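Local coordinates for protein dehydroquinate synthase (Thermus thermophilus, PDB 1UJN) that probably catalyses the NAD- and metal-dependent conversion of 3-deoxy-D-arabino-heptulosonate 7-phosphate to 3-dehydroquinate, the second step of chorismate biosynthesis, at residues A31-D36 with G41-V46. Numbering follows the deposited sequence.
Sequences AALLFD and GFAQEV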
loop_
_atom_site.group_PDB
_atom_site.type_symbol
_atom_site.label_atom_id
_atom_site.label_comp_id
_atom_site.label_asym_id
_atom_site.label_seq_id
_atom_site.Cartn_x
_atom_site.Cartn_y
_atom_site.Cartn_z
ATOM N N ALA A 31 -3.254 11.852 16.700
ATOM C CA ALA A 31 -4.200 11.860 15.588
ATOM C C ALA A 31 -4.148 13.129 14.750
ATOM O O ALA A 31 -3.613 14.157 15.173
ATOM C CB ALA A 31 -5.619 11.655 16.130
ATOM N N ALA A 32 -4.715 13.040 13.551
ATOM C CA ALA A 32 -4.782 14.163 12.630
ATOM C C ALA A 32 -6.105 13.995 11.896
ATOM O O ALA A 32 -6.609 12.876 11.778
ATOM C CB ALA A 32 -3.614 14.120 11.649
ATOM N N LEU A 33 -6.675 15.094 11.416
ATOM C CA LEU A 33 -7.953 15.017 10.727
ATOM C C LEU A 33 -7.894 15.745 9.391
ATOM O O LEU A 33 -7.490 16.902 9.317
ATOM C CB LEU A 33 -9.067 15.600 11.619
ATOM C CG LEU A 33 -10.530 15.475 11.164
ATOM C CD1 LEU A 33 -11.452 15.590 12.379
ATOM C CD2 LEU A 33 -10.856 16.556 10.132
ATOM N N LEU A 34 -8.282 15.028 8.339
ATOM C CA LEU A 34 -8.315 15.537 6.974
ATOM C C LEU A 34 -9.795 15.730 6.629
ATOM O O LEU A 34 -10.610 14.831 6.871
ATOM C CB LEU A 34 -7.689 14.496 6.039
ATOM C CG LEU A 34 -7.494 14.854 4.569
ATOM C CD1 LEU A 34 -6.431 15.941 4.466
ATOM C CD2 LEU A 34 -7.072 13.609 3.778
ATOM N N PHE A 35 -10.152 16.877 6.053
ATOM C CA PHE A 35 -11.555 17.131 5.732
ATOM C C PHE A 35 -11.812 17.919 4.449
ATOM O O PHE A 35 -10.959 18.666 3.981
ATOM C CB PHE A 35 -12.220 17.873 6.900
ATOM C CG PHE A 35 -11.688 19.272 7.119
ATOM C CD1 PHE A 35 -12.293 20.368 6.507
ATOM C CD2 PHE A 35 -10.581 19.489 7.933
ATOM C CE1 PHE A 35 -11.805 21.662 6.705
ATOM C CE2 PHE A 35 -10.081 20.779 8.139
ATOM C CZ PHE A 35 -10.696 21.868 7.523
ATOM N N ASP A 36 -13.009 17.730 3.900
ATOM C CA ASP A 36 -13.458 18.431 2.701
ATOM C C ASP A 36 -13.888 19.806 3.219
ATOM O O ASP A 36 -14.717 19.882 4.116
ATOM C CB ASP A 36 -14.665 17.695 2.103
ATOM C CG ASP A 36 -15.228 18.382 0.869
ATOM O OD1 ASP A 36 -15.186 19.627 0.797
ATOM O OD2 ASP A 36 -15.732 17.671 -0.026
ATOM N N GLY A 41 -17.448 22.746 9.270
ATOM C CA GLY A 41 -18.208 22.867 10.505
ATOM C C GLY A 41 -18.263 21.551 11.260
ATOM O O GLY A 41 -17.938 21.480 12.447
ATOM N N PHE A 42 -18.669 20.496 10.562
ATOM C CA PHE A 42 -18.764 19.179 11.167
ATOM C C PHE A 42 -17.367 18.656 11.493
ATOM O O PHE A 42 -17.163 18.003 12.515
ATOM C CB PHE A 42 -19.486 18.213 10.215
ATOM C CG PHE A 42 -19.593 16.810 10.740
ATOM C CD1 PHE A 42 -20.136 16.563 11.996
ATOM C CD2 PHE A 42 -19.154 15.732 9.976
ATOM C CE1 PHE A 42 -20.239 15.261 12.490
ATOM C CE2 PHE A 42 -19.254 14.427 10.458
ATOM C CZ PHE A 42 -19.796 14.191 11.718
ATOM N N ALA A 43 -16.411 18.951 10.619
ATOM C CA ALA A 43 -15.032 18.510 10.820
ATOM C C ALA A 43 -14.500 19.058 12.142
ATOM O O ALA A 43 -13.855 18.341 12.908
ATOM C CB ALA A 43 -14.158 18.979 9.668
ATOM N N GLN A 44 -14.780 20.329 12.411
ATOM C CA GLN A 44 -14.327 20.943 13.653
ATOM C C GLN A 44 -15.044 20.320 14.845
ATOM O O GLN A 44 -14.485 20.230 15.932
ATOM C CB GLN A 44 -14.575 22.455 13.624
ATOM C CG GLN A 44 -13.838 23.186 12.517
ATOM C CD GLN A 44 -12.335 23.283 12.743
ATOM O OE1 GLN A 44 -11.840 22.925 13.813
ATOM N NE2 GLN A 44 -11.603 23.753 11.735
ATOM N N GLU A 45 -16.288 19.891 14.647
ATOM C CA GLU A 45 -17.040 19.267 15.728
ATOM C C GLU A 45 -16.433 17.898 16.046
ATOM O O GLU A 45 -16.296 17.517 17.216
ATOM C CB GLU A 45 -18.512 19.105 15.335
ATOM C CG GLU A 45 -19.341 18.437 16.409
ATOM C CD GLU A 45 -20.799 18.297 16.033
ATOM O OE1 GLU A 45 -21.553 17.689 16.821
ATOM O OE2 GLU A 45 -21.191 18.790 14.957
ATOM N N VAL A 46 -16.071 17.163 14.998
ATOM C CA VAL A 46 -15.455 15.853 15.166
ATOM C C VAL A 46 -14.135 16.030 15.919
ATOM O O VAL A 46 -13.847 15.301 16.870
ATOM C CB VAL A 46 -15.176 15.187 13.787
ATOM C CG1 VAL A 46 -14.325 13.933 13.965
ATOM C CG2 VAL A 46 -16.493 14.830 13.111
#
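Ala43 meets strand 31-36 at Phe35, where the two CB atoms lie 3.6 Å apart, an example of a small helical residue permitting close packing on a strand. The axes of segments 31-36 and 41-46 come within 8.7 Å and run nearly antiparallel, at 163°. The Ala43 methyl touches the root of the aromatic side chain: Ala43 CB is also 3.6 Å from Phe35 CG and approaches the ring obliquely. A chi1 of 67° tucks Phe35 CG in between the two backbone arms of its residue, so that CB and CG are equally near the methyl; the Phe35 side chain also touches Leu55 of strand 55-58 and Glu40 at the start of the helix. Two residues earlier on the strand, Leu33 divides its branches between two helical residues. Its CG is anti to the backbone N (chi1 -173°), which carries the fork out to the helix; CD2 lies 4.1 Å from Ala43 CB, while CD1 reaches Val46 CG1 at 3.7 Å, the leucine and valine side chains crossing at about a right angle. CD1 also lies against the carbonyl oxygen of Ala43. No hydrogen bond links the segments, and the four side chains form a buried apolar seam, continued by Leu89 of the neighbouring strand, which touches both Leu33 and Val46. Strand 31-36, helix 40-50 and strand 55-58 together make a beta-alpha-beta crossover, the repeating unit of Rossmann-like sheets such as the one in the N-terminal domain of dehydroquinate synthases.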